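Rep protein (Adeno-associated virus - 5, PDB 1M55) probably binds the viral replication origin and nicks its DNA through its N-terminal endonuclease domain to support rolling-circle-type replication. Local coordinates at residues L64-K69 against S109-Q114; Q73-F78 against T92-S97. All coordinates share one frame; numbering follows the deposited sequence.

Interaction 1 (L64-K69 against S109-Q114); sequences LYEWNK and SQIRAQ
Glu66 and Ile111 bring their CA atoms nearest across segments 64-69 and 109-114, at 6.1 Å, where the two pieces of helix run in broadly opposed directions at 140° with axes 9.8 Å apart. The aliphatic part of Glu66 slides past Ile111, with Glu66 CG 3.8 Å from Ile111 CG1. One step inward, the end of the isoleucine reaches the indole of Trp67 at an oblique angle, Ile111 CD1 lying 4.0 Å from Trp67 CE3. Both helices belong to the Rep nuclease fold, in which helix 50-71 packs on the antiparallel sheet; Trp67 rests on Val94 of strand 88-95, while Ile111 also touches Phe63 and Phe70. The Glu66 chain leaves roughly opposite the backbone N (chi1 -155°) and bends at chi2 66°, which carries OE1 into van der Waals contact with Gln114 CG at 3.6 Å, the two side chains crossing at about a right angle. The polar part centres on Lys69, whose NZ lies 2.8 Å from Glu66 OE2 in a salt bridge within one turn of the helix; the ammonium meets OE2 from above the carboxylate plane. It also donates to a water, 2.7 Å from Lys69 NZ, which in turn donates to Gln110 OE1 and so links the helices.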
ATOM      1  N   LEU A  64      -5.869  -6.452  -2.743  1.00  7.48           N
ATOM      2  CA  LEU A  64      -6.468  -6.168  -4.044  1.00  7.85           C
ATOM      3  C   LEU A  64      -7.376  -7.267  -4.568  1.00  8.55           C
ATOM      4  O   LEU A  64      -8.441  -6.982  -5.109  1.00  8.83           O
ATOM      5  CB  LEU A  64      -5.387  -5.835  -5.077  1.00  7.94           C
ATOM      6  CG  LEU A  64      -4.631  -4.528  -4.799  1.00  8.68           C
ATOM      7  CD1 LEU A  64      -3.441  -4.392  -5.735  1.00  8.50           C
ATOM      8  CD2 LEU A  64      -5.571  -3.337  -4.923  1.00 10.02           C
ATOM      9  N   TYR A  65      -6.967  -8.522  -4.400  1.00  8.96           N
ATOM     10  CA  TYR A  65      -7.772  -9.642  -4.876  1.00 10.32           C
ATOM     11  C   TYR A  65      -9.091  -9.702  -4.114  1.00 10.04           C
ATOM     12  O   TYR A  65     -10.152  -9.923  -4.707  1.00 10.65           O
ATOM     13  CB  TYR A  65      -6.993 -10.961  -4.760  1.00 12.18           C
ATOM     14  CG  TYR A  65      -5.712 -10.988  -5.584  1.00 13.65           C
ATOM     15  CD1 TYR A  65      -4.755 -11.990  -5.395  1.00 14.61           C
ATOM     16  CD2 TYR A  65      -5.431  -9.979  -6.510  1.00 14.07           C
ATOM     17  CE1 TYR A  65      -3.551 -11.977  -6.105  1.00 15.03           C
ATOM     18  CE2 TYR A  65      -4.229  -9.956  -7.219  1.00 15.81           C
ATOM     19  CZ  TYR A  65      -3.297 -10.955  -7.010  1.00 18.48           C
ATOM     20  OH  TYR A  65      -2.101 -10.912  -7.693  1.00 22.40           O
ATOM     21  N   GLU A  66      -9.035  -9.445  -2.812  1.00  9.42           N
ATOM     22  CA  GLU A  66     -10.233  -9.458  -1.982  1.00 10.36           C
ATOM     23  C   GLU A  66     -11.114  -8.265  -2.376  1.00 10.85           C
ATOM     24  O   GLU A  66     -12.339  -8.384  -2.454  1.00 12.14           O
ATOM     25  CB  GLU A  66      -9.849  -9.395  -0.503  1.00 12.28           C
ATOM     26  CG  GLU A  66     -10.880  -9.983   0.456  1.00 19.74           C
ATOM     27  CD  GLU A  66     -11.081 -11.490   0.302  1.00 24.78           C
ATOM     28  OE1 GLU A  66     -10.243 -12.178  -0.333  1.00 18.02           O
ATOM     29  OE2 GLU A  66     -12.087 -11.991   0.840  1.00 27.46           O
ATOM     30  N   TRP A  67     -10.485  -7.132  -2.669  1.00 10.50           N
ATOM     31  CA  TRP A  67     -11.220  -5.937  -3.087  1.00 10.82           C
ATOM     32  C   TRP A  67     -11.946  -6.231  -4.403  1.00 11.11           C
ATOM     33  O   TRP A  67     -13.119  -5.887  -4.559  1.00 11.90           O
ATOM     34  CB  TRP A  67     -10.266  -4.757  -3.277  1.00 10.90           C
ATOM     35  CG  TRP A  67     -10.961  -3.466  -3.599  1.00 11.29           C
ATOM     36  CD1 TRP A  67     -11.460  -3.086  -4.809  1.00 11.66           C
ATOM     37  CD2 TRP A  67     -11.218  -2.378  -2.698  1.00 12.00           C
ATOM     38  NE1 TRP A  67     -12.009  -1.832  -4.722  1.00 12.07           N
ATOM     39  CE2 TRP A  67     -11.877  -1.372  -3.439  1.00 12.47           C
ATOM     40  CE3 TRP A  67     -10.955  -2.154  -1.338  1.00 12.83           C
ATOM     41  CZ2 TRP A  67     -12.277  -0.155  -2.868  1.00 13.18           C
ATOM     42  CZ3 TRP A  67     -11.354  -0.940  -0.768  1.00 13.32           C
ATOM     43  CH2 TRP A  67     -12.007   0.042  -1.538  1.00 13.44           C
ATOM     44  N   ASN A  68     -11.252  -6.895  -5.329  1.00 10.73           N
ATOM     45  CA  ASN A  68     -11.830  -7.243  -6.628  1.00 12.05           C
ATOM     46  C   ASN A  68     -13.067  -8.119  -6.449  1.00 13.92           C
ATOM     47  O   ASN A  68     -13.992  -8.065  -7.257  1.00 14.96           O
ATOM     48  CB  ASN A  68     -10.811  -7.983  -7.512  1.00 12.19           C
ATOM     49  CG  ASN A  68      -9.636  -7.104  -7.955  1.00 11.56           C
ATOM     50  OD1 ASN A  68      -8.636  -7.620  -8.457  1.00 16.39           O
ATOM     51  ND2 ASN A  68      -9.751  -5.794  -7.786  1.00  7.46           N
ATOM     52  N   LYS A  69     -13.075  -8.946  -5.408  1.00 14.17           N
ATOM     53  CA  LYS A  69     -14.225  -9.806  -5.137  1.00 15.57           C
ATOM     54  C   LYS A  69     -15.459  -8.933  -4.897  1.00 16.25           C
ATOM     55  O   LYS A  69     -16.544  -9.218  -5.410  1.00 17.18           O
ATOM     56  CB  LYS A  69     -13.966 -10.681  -3.910  1.00 17.32           C
ATOM     57  CG  LYS A  69     -15.131 -11.591  -3.546  1.00 21.16           C
ATOM     58  CD  LYS A  69     -14.904 -12.288  -2.224  1.00 23.73           C
ATOM     59  CE  LYS A  69     -14.825 -11.287  -1.098  1.00 26.97           C
ATOM     60  NZ  LYS A  69     -14.863 -11.951   0.228  1.00 32.36           N
ATOM     61  N   SER A 109     -12.946  -4.638   6.798  1.00 12.19           N
ATOM     62  CA  SER A 109     -12.854  -5.510   7.965  1.00 12.38           C
ATOM     63  C   SER A 109     -12.660  -6.959   7.480  1.00 11.21           C
ATOM     64  O   SER A 109     -11.855  -7.717   8.039  1.00 11.58           O
ATOM     65  CB  SER A 109     -14.131  -5.397   8.800  1.00 16.76           C
ATOM     66  OG  SER A 109     -14.068  -6.231   9.943  1.00 25.71           O
ATOM     67  N   GLN A 110     -13.385  -7.331   6.429  1.00 10.31           N
ATOM     68  CA  GLN A 110     -13.269  -8.670   5.857  1.00 10.82           C
ATOM     69  C   GLN A 110     -11.890  -8.856   5.223  1.00 10.64           C
ATOM     70  O   GLN A 110     -11.297  -9.934   5.314  1.00 10.18           O
ATOM     71  CB  GLN A 110     -14.369  -8.916   4.823  1.00 13.72           C
ATOM     72  CG  GLN A 110     -15.750  -9.106   5.433  1.00 20.60           C
ATOM     73  CD  GLN A 110     -16.828  -9.333   4.387  1.00 38.05           C
ATOM     74  OE1 GLN A 110     -16.682 -10.173   3.493  1.00 42.29           O
ATOM     75  NE2 GLN A 110     -17.923  -8.589   4.496  1.00 41.84           N
ATOM     76  N   ILE A 111     -11.386  -7.810   4.572  1.00  9.89           N
ATOM     77  CA  ILE A 111     -10.068  -7.878   3.953  1.00  9.95           C
ATOM     78  C   ILE A 111      -9.016  -8.075   5.042  1.00  9.35           C
ATOM     79  O   ILE A 111      -8.112  -8.896   4.894  1.00 10.05           O
ATOM     80  CB  ILE A 111      -9.751  -6.615   3.125  1.00 10.36           C
ATOM     81  CG1 ILE A 111     -10.744  -6.493   1.963  1.00 10.13           C
ATOM     82  CG2 ILE A 111      -8.324  -6.690   2.593  1.00 11.34           C
ATOM     83  CD1 ILE A 111     -10.558  -5.264   1.100  1.00 10.82           C
ATOM     84  N   ARG A 112      -9.151  -7.350   6.151  1.00  8.98           N
ATOM     85  CA  ARG A 112      -8.214  -7.484   7.264  1.00  8.88           C
ATOM     86  C   ARG A 112      -8.198  -8.931   7.766  1.00  9.16           C
ATOM     87  O   ARG A 112      -7.129  -9.504   7.995  1.00  9.41           O
ATOM     88  CB  ARG A 112      -8.587  -6.535   8.406  1.00  9.99           C
ATOM     89  CG  ARG A 112      -7.685  -6.663   9.630  1.00 12.44           C
ATOM     90  CD  ARG A 112      -7.949  -5.572  10.650  1.00 17.86           C
ATOM     91  NE  ARG A 112      -9.326  -5.583  11.129  1.00 26.92           N
ATOM     92  CZ  ARG A 112     -10.146  -4.536  11.072  1.00 38.58           C
ATOM     93  NH1 ARG A 112      -9.731  -3.382  10.556  1.00 41.36           N
ATOM     94  NH2 ARG A 112     -11.391  -4.646  11.515  1.00 38.41           N
ATOM     95  N   ALA A 113      -9.382  -9.519   7.918  1.00  9.14           N
ATOM     96  CA  ALA A 113      -9.493 -10.904   8.374  1.00  9.56           C
ATOM     97  C   ALA A 113      -8.784 -11.850   7.397  1.00  9.69           C
ATOM     98  O   ALA A 113      -8.112 -12.801   7.810  1.00 10.07           O
ATOM     99  CB  ALA A 113     -10.958 -11.289   8.527  1.00  9.64           C
ATOM    100  N   GLN A 114      -8.928 -11.584   6.100  1.00  9.43           N
ATOM    101  CA  GLN A 114      -8.283 -12.403   5.075  1.00  9.41           C
ATOM    102  C   GLN A 114      -6.760 -12.267   5.170  1.00  9.37           C
ATOM    103  O   GLN A 114      -6.030 -13.252   5.025  1.00 10.14           O
ATOM    104  CB  GLN A 114      -8.781 -12.002   3.684  1.00  9.07           C
ATOM    105  CG  GLN A 114      -8.068 -12.686   2.520  1.00 12.16           C
ATOM    106  CD  GLN A 114      -8.402 -14.167   2.375  1.00 16.99           C
ATOM    107  OE1 GLN A 114      -8.990 -14.785   3.263  1.00 15.98           O
ATOM    108  NE2 GLN A 114      -8.019 -14.741   1.246  1.00 18.37           N
TER
HETATM  109  O   HOH W   1     -14.146 -11.316   2.805  1.00 48.00           O

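Interaction 2 (Q73-F78 against T92-S97); sequences QESKFF and TLVETS. With ZN (zinc ion), chain D.
Backbone hydrogen bonds join Phe78 and Leu93 as an antiparallel hydrogen-bonded pair, Phe78 N to Leu93 O and Leu93 N to Phe78 O both measuring 3.0 Å. Phe77 and Val94 form the neighbouring non-hydrogen-bonded pair, and beyond it Glu95 N donates to Lys76 O at 3.0 Å. Where the strand pairing gives out, a side chain takes over: Lys76 N gives its hydrogen to Glu95 OE2 at 2.9 Å, nearly straight at 169°, though from above the carboxylate plane.

Apolar contacts fall on both faces of the sheet. Phe77 and Val94 lie on the side covered by helix 50-71, whereas Phe78 and Leu93 turn to the other, against Ile150 and Leu154 of helix 149-154.

Metal binding dominates the open end. Gln73 and Glu95 approach from opposite directions, each with CG wedged between its backbone nitrogen and carbonyl carbon (chi1 62° and 75°) and an extended chain beyond. Their oxygens hold a zinc ion, Gln73 OE1 at 2.3 Å and Glu95 OE2 at 2.2 Å, and two waters add further ligands. One of these waters accepts from Gln73 NE2 and donates to Glu95 OE1; the other donates to Glu74 O. A further water accepts from Ser75 OG, itself also hydrogen-bonded to Ser71 OG, and donates to Glu95 O and Ser97 O. This is the open end of antiparallel hairpin 77-83/88-95, with a zinc site beside it.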
ATOM      1  N   GLN A  73     -14.553  -6.412 -10.453  1.00 14.06           N
ATOM      2  CA  GLN A  73     -13.782  -5.898 -11.584  1.00 13.07           C
ATOM      3  C   GLN A  73     -12.317  -5.802 -11.162  1.00 12.41           C
ATOM      4  O   GLN A  73     -12.001  -5.954  -9.978  1.00 12.60           O
ATOM      5  CB  GLN A  73     -14.276  -4.508 -12.007  1.00 13.26           C
ATOM      6  CG  GLN A  73     -14.125  -3.435 -10.940  1.00 16.00           C
ATOM      7  CD  GLN A  73     -14.180  -2.040 -11.520  1.00 21.55           C
ATOM      8  OE1 GLN A  73     -13.232  -1.590 -12.163  1.00 22.48           O
ATOM      9  NE2 GLN A  73     -15.284  -1.351 -11.302  1.00 23.77           N
ATOM     10  N   GLU A  74     -11.425  -5.598 -12.129  1.00 10.88           N
ATOM     11  CA  GLU A  74     -10.009  -5.440 -11.816  1.00  9.86           C
ATOM     12  C   GLU A  74      -9.859  -3.955 -11.487  1.00  9.49           C
ATOM     13  O   GLU A  74      -9.507  -3.151 -12.346  1.00 10.15           O
ATOM     14  CB  GLU A  74      -9.137  -5.805 -13.020  1.00  8.93           C
ATOM     15  CG  GLU A  74      -7.629  -5.692 -12.774  1.00  9.40           C
ATOM     16  CD  GLU A  74      -7.052  -6.830 -11.937  1.00 12.36           C
ATOM     17  OE1 GLU A  74      -7.803  -7.735 -11.518  1.00 10.90           O
ATOM     18  OE2 GLU A  74      -5.826  -6.822 -11.705  1.00  9.97           O
ATOM     19  N   SER A  75     -10.182  -3.590 -10.252  1.00  9.50           N
ATOM     20  CA  SER A  75     -10.110  -2.205  -9.810  1.00  9.54           C
ATOM     21  C   SER A  75      -8.750  -1.539 -10.023  1.00  9.84           C
ATOM     22  O   SER A  75      -7.696  -2.169  -9.853  1.00  9.84           O
ATOM     23  CB  SER A  75     -10.495  -2.108  -8.331  1.00 10.79           C
ATOM     24  OG  SER A  75     -11.814  -2.575  -8.104  1.00 10.77           O
ATOM     25  N   LYS A  76      -8.788  -0.267 -10.416  1.00  9.14           N
ATOM     26  CA  LYS A  76      -7.580   0.520 -10.623  1.00  9.00           C
ATOM     27  C   LYS A  76      -7.032   0.844  -9.238  1.00  8.99           C
ATOM     28  O   LYS A  76      -7.807   1.031  -8.283  1.00  9.07           O
ATOM     29  CB  LYS A  76      -7.898   1.814 -11.372  1.00 11.99           C
ATOM     30  CG  LYS A  76      -8.265   1.615 -12.834  1.00 15.22           C
ATOM     31  CD  LYS A  76      -7.100   1.027 -13.615  1.00 20.08           C
ATOM     32  CE  LYS A  76      -7.424   0.908 -15.096  1.00 26.40           C
ATOM     33  NZ  LYS A  76      -6.236   0.481 -15.886  1.00 25.09           N
ATOM     34  N   PHE A  77      -5.710   0.919  -9.132  1.00  8.06           N
ATOM     35  CA  PHE A  77      -5.067   1.197  -7.857  1.00  8.06           C
ATOM     36  C   PHE A  77      -3.699   1.829  -8.025  1.00  8.29           C
ATOM     37  O   PHE A  77      -3.102   1.788  -9.106  1.00  8.28           O
ATOM     38  CB  PHE A  77      -4.877  -0.116  -7.059  1.00  8.20           C
ATOM     39  CG  PHE A  77      -3.906  -1.095  -7.701  1.00  8.47           C
ATOM     40  CD1 PHE A  77      -2.529  -0.993  -7.481  1.00  8.93           C
ATOM     41  CD2 PHE A  77      -4.370  -2.100  -8.545  1.00  8.83           C
ATOM     42  CE1 PHE A  77      -1.632  -1.876  -8.097  1.00  8.65           C
ATOM     43  CE2 PHE A  77      -3.481  -2.990  -9.166  1.00  9.07           C
ATOM     44  CZ  PHE A  77      -2.112  -2.875  -8.940  1.00  9.09           C
ATOM     45  N   PHE A  78      -3.236   2.444  -6.942  1.00  7.83           N
ATOM     46  CA  PHE A  78      -1.900   3.003  -6.845  1.00  7.77           C
ATOM     47  C   PHE A  78      -1.561   2.734  -5.387  1.00  6.75           C
ATOM     48  O   PHE A  78      -2.242   3.223  -4.487  1.00  7.31           O
ATOM     49  CB  PHE A  78      -1.817   4.501  -7.146  1.00  8.29           C
ATOM     50  CG  PHE A  78      -0.398   5.016  -7.164  1.00  8.68           C
ATOM     51  CD1 PHE A  78       0.343   5.017  -8.343  1.00  9.00           C
ATOM     52  CD2 PHE A  78       0.227   5.424  -5.982  1.00  8.59           C
ATOM     53  CE1 PHE A  78       1.689   5.409  -8.346  1.00  8.62           C
ATOM     54  CE2 PHE A  78       1.565   5.818  -5.977  1.00  8.68           C
ATOM     55  CZ  PHE A  78       2.298   5.807  -7.163  1.00  8.47           C
ATOM     56  N   THR A  92      -2.750   2.603   0.314  1.00  7.45           N
ATOM     57  CA  THR A  92      -3.481   1.806  -0.655  1.00  7.63           C
ATOM     58  C   THR A  92      -4.647   2.580  -1.264  1.00  8.06           C
ATOM     59  O   THR A  92      -5.693   2.741  -0.629  1.00  8.23           O
ATOM     60  CB  THR A  92      -3.985   0.507   0.015  1.00  8.45           C
ATOM     61  OG1 THR A  92      -2.938  -0.031   0.838  1.00 10.14           O
ATOM     62  CG2 THR A  92      -4.376  -0.527  -1.027  1.00  9.99           C
ATOM     63  N   LEU A  93      -4.438   3.105  -2.470  1.00  8.43           N
ATOM     64  CA  LEU A  93      -5.481   3.844  -3.172  1.00  9.31           C
ATOM     65  C   LEU A  93      -6.164   2.898  -4.146  1.00  9.19           C
ATOM     66  O   LEU A  93      -5.519   2.346  -5.043  1.00  9.30           O
ATOM     67  CB  LEU A  93      -4.895   5.022  -3.954  1.00 10.39           C
ATOM     68  CG  LEU A  93      -4.278   6.196  -3.199  1.00 13.21           C
ATOM     69  CD1 LEU A  93      -3.735   7.201  -4.209  1.00 14.34           C
ATOM     70  CD2 LEU A  93      -5.318   6.843  -2.310  1.00 15.11           C
ATOM     71  N   VAL A  94      -7.461   2.695  -3.960  1.00  9.27           N
ATOM     72  CA  VAL A  94      -8.220   1.819  -4.844  1.00 10.04           C
ATOM     73  C   VAL A  94      -9.449   2.601  -5.290  1.00  9.73           C
ATOM     74  O   VAL A  94     -10.069   3.303  -4.486  1.00  8.87           O
ATOM     75  CB  VAL A  94      -8.634   0.516  -4.140  1.00 11.36           C
ATOM     76  CG1 VAL A  94      -9.193  -0.456  -5.160  1.00 11.79           C
ATOM     77  CG2 VAL A  94      -7.431  -0.109  -3.440  1.00 11.84           C
ATOM     78  N   GLU A  95      -9.793   2.509  -6.571  1.00 10.57           N
ATOM     79  CA  GLU A  95     -10.936   3.262  -7.074  1.00 11.17           C
ATOM     80  C   GLU A  95     -12.232   2.899  -6.361  1.00 11.43           C
ATOM     81  O   GLU A  95     -12.423   1.763  -5.932  1.00 11.88           O
ATOM     82  CB  GLU A  95     -11.075   3.122  -8.587  1.00 13.62           C
ATOM     83  CG  GLU A  95     -11.627   1.806  -9.057  1.00 17.54           C
ATOM     84  CD  GLU A  95     -11.765   1.762 -10.560  1.00 23.63           C
ATOM     85  OE1 GLU A  95     -12.260   2.747 -11.149  1.00 30.06           O
ATOM     86  OE2 GLU A  95     -11.369   0.742 -11.153  1.00 15.19           O
ATOM     87  N   THR A  96     -13.118   3.883  -6.248  1.00 11.50           N
ATOM     88  CA  THR A  96     -14.395   3.729  -5.557  1.00 13.86           C
ATOM     89  C   THR A  96     -15.458   2.894  -6.273  1.00 16.26           C
ATOM     90  O   THR A  96     -16.383   2.386  -5.636  1.00 16.69           O
ATOM     91  CB  THR A  96     -15.004   5.110  -5.262  1.00 14.35           C
ATOM     92  OG1 THR A  96     -15.206   5.817  -6.495  1.00 16.23           O
ATOM     93  CG2 THR A  96     -14.075   5.925  -4.382  1.00 13.41           C
ATOM     94  N   SER A  97     -15.336   2.779  -7.591  1.00 17.50           N
ATOM     95  CA  SER A  97     -16.293   2.041  -8.413  1.00 18.95           C
ATOM     96  C   SER A  97     -16.776   0.721  -7.810  1.00 19.72           C
ATOM     97  O   SER A  97     -15.977  -0.156  -7.470  1.00 20.55           O
ATOM     98  CB  SER A  97     -15.697   1.798  -9.803  1.00 21.61           C
ATOM     99  OG  SER A  97     -16.678   1.358 -10.732  1.00 26.74           O
TER
HETATM  100 ZN    ZN D 205     -12.270   0.277 -13.061  1.00 27.46          ZN
HETATM  101  O   HOH W   2     -14.435   1.178 -12.643  1.00 30.02           O
HETATM  102  O   HOH W   3     -10.328  -0.925 -13.722  1.00 22.08           O
HETATM  103  O   HOH W   4     -13.292  -0.493  -7.101  1.00 14.60           O

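Overall arrangement
Interactions 1 and 2 illustrate how a helix pair is packed onto a sheet through a shared residue. Along the chain, helix 50-71 leads into strand 77-83, the hairpin returns through strand 88-95, and helix 101-118 follows, so the hairpin contact of interaction 2 falls between the two helices paired in interaction 1. Their centres lie 12 Å apart and they touch: Trp67 joins the helix pair to the open end of the hairpin, through Val94 and Ser75. Farther along the same two strands, the hairpin carries the zinc site of Glu82, His89 and His91; with Glu95 it supplies one ligand of the other zinc ion, whose Gln73 comes from the preceding loop.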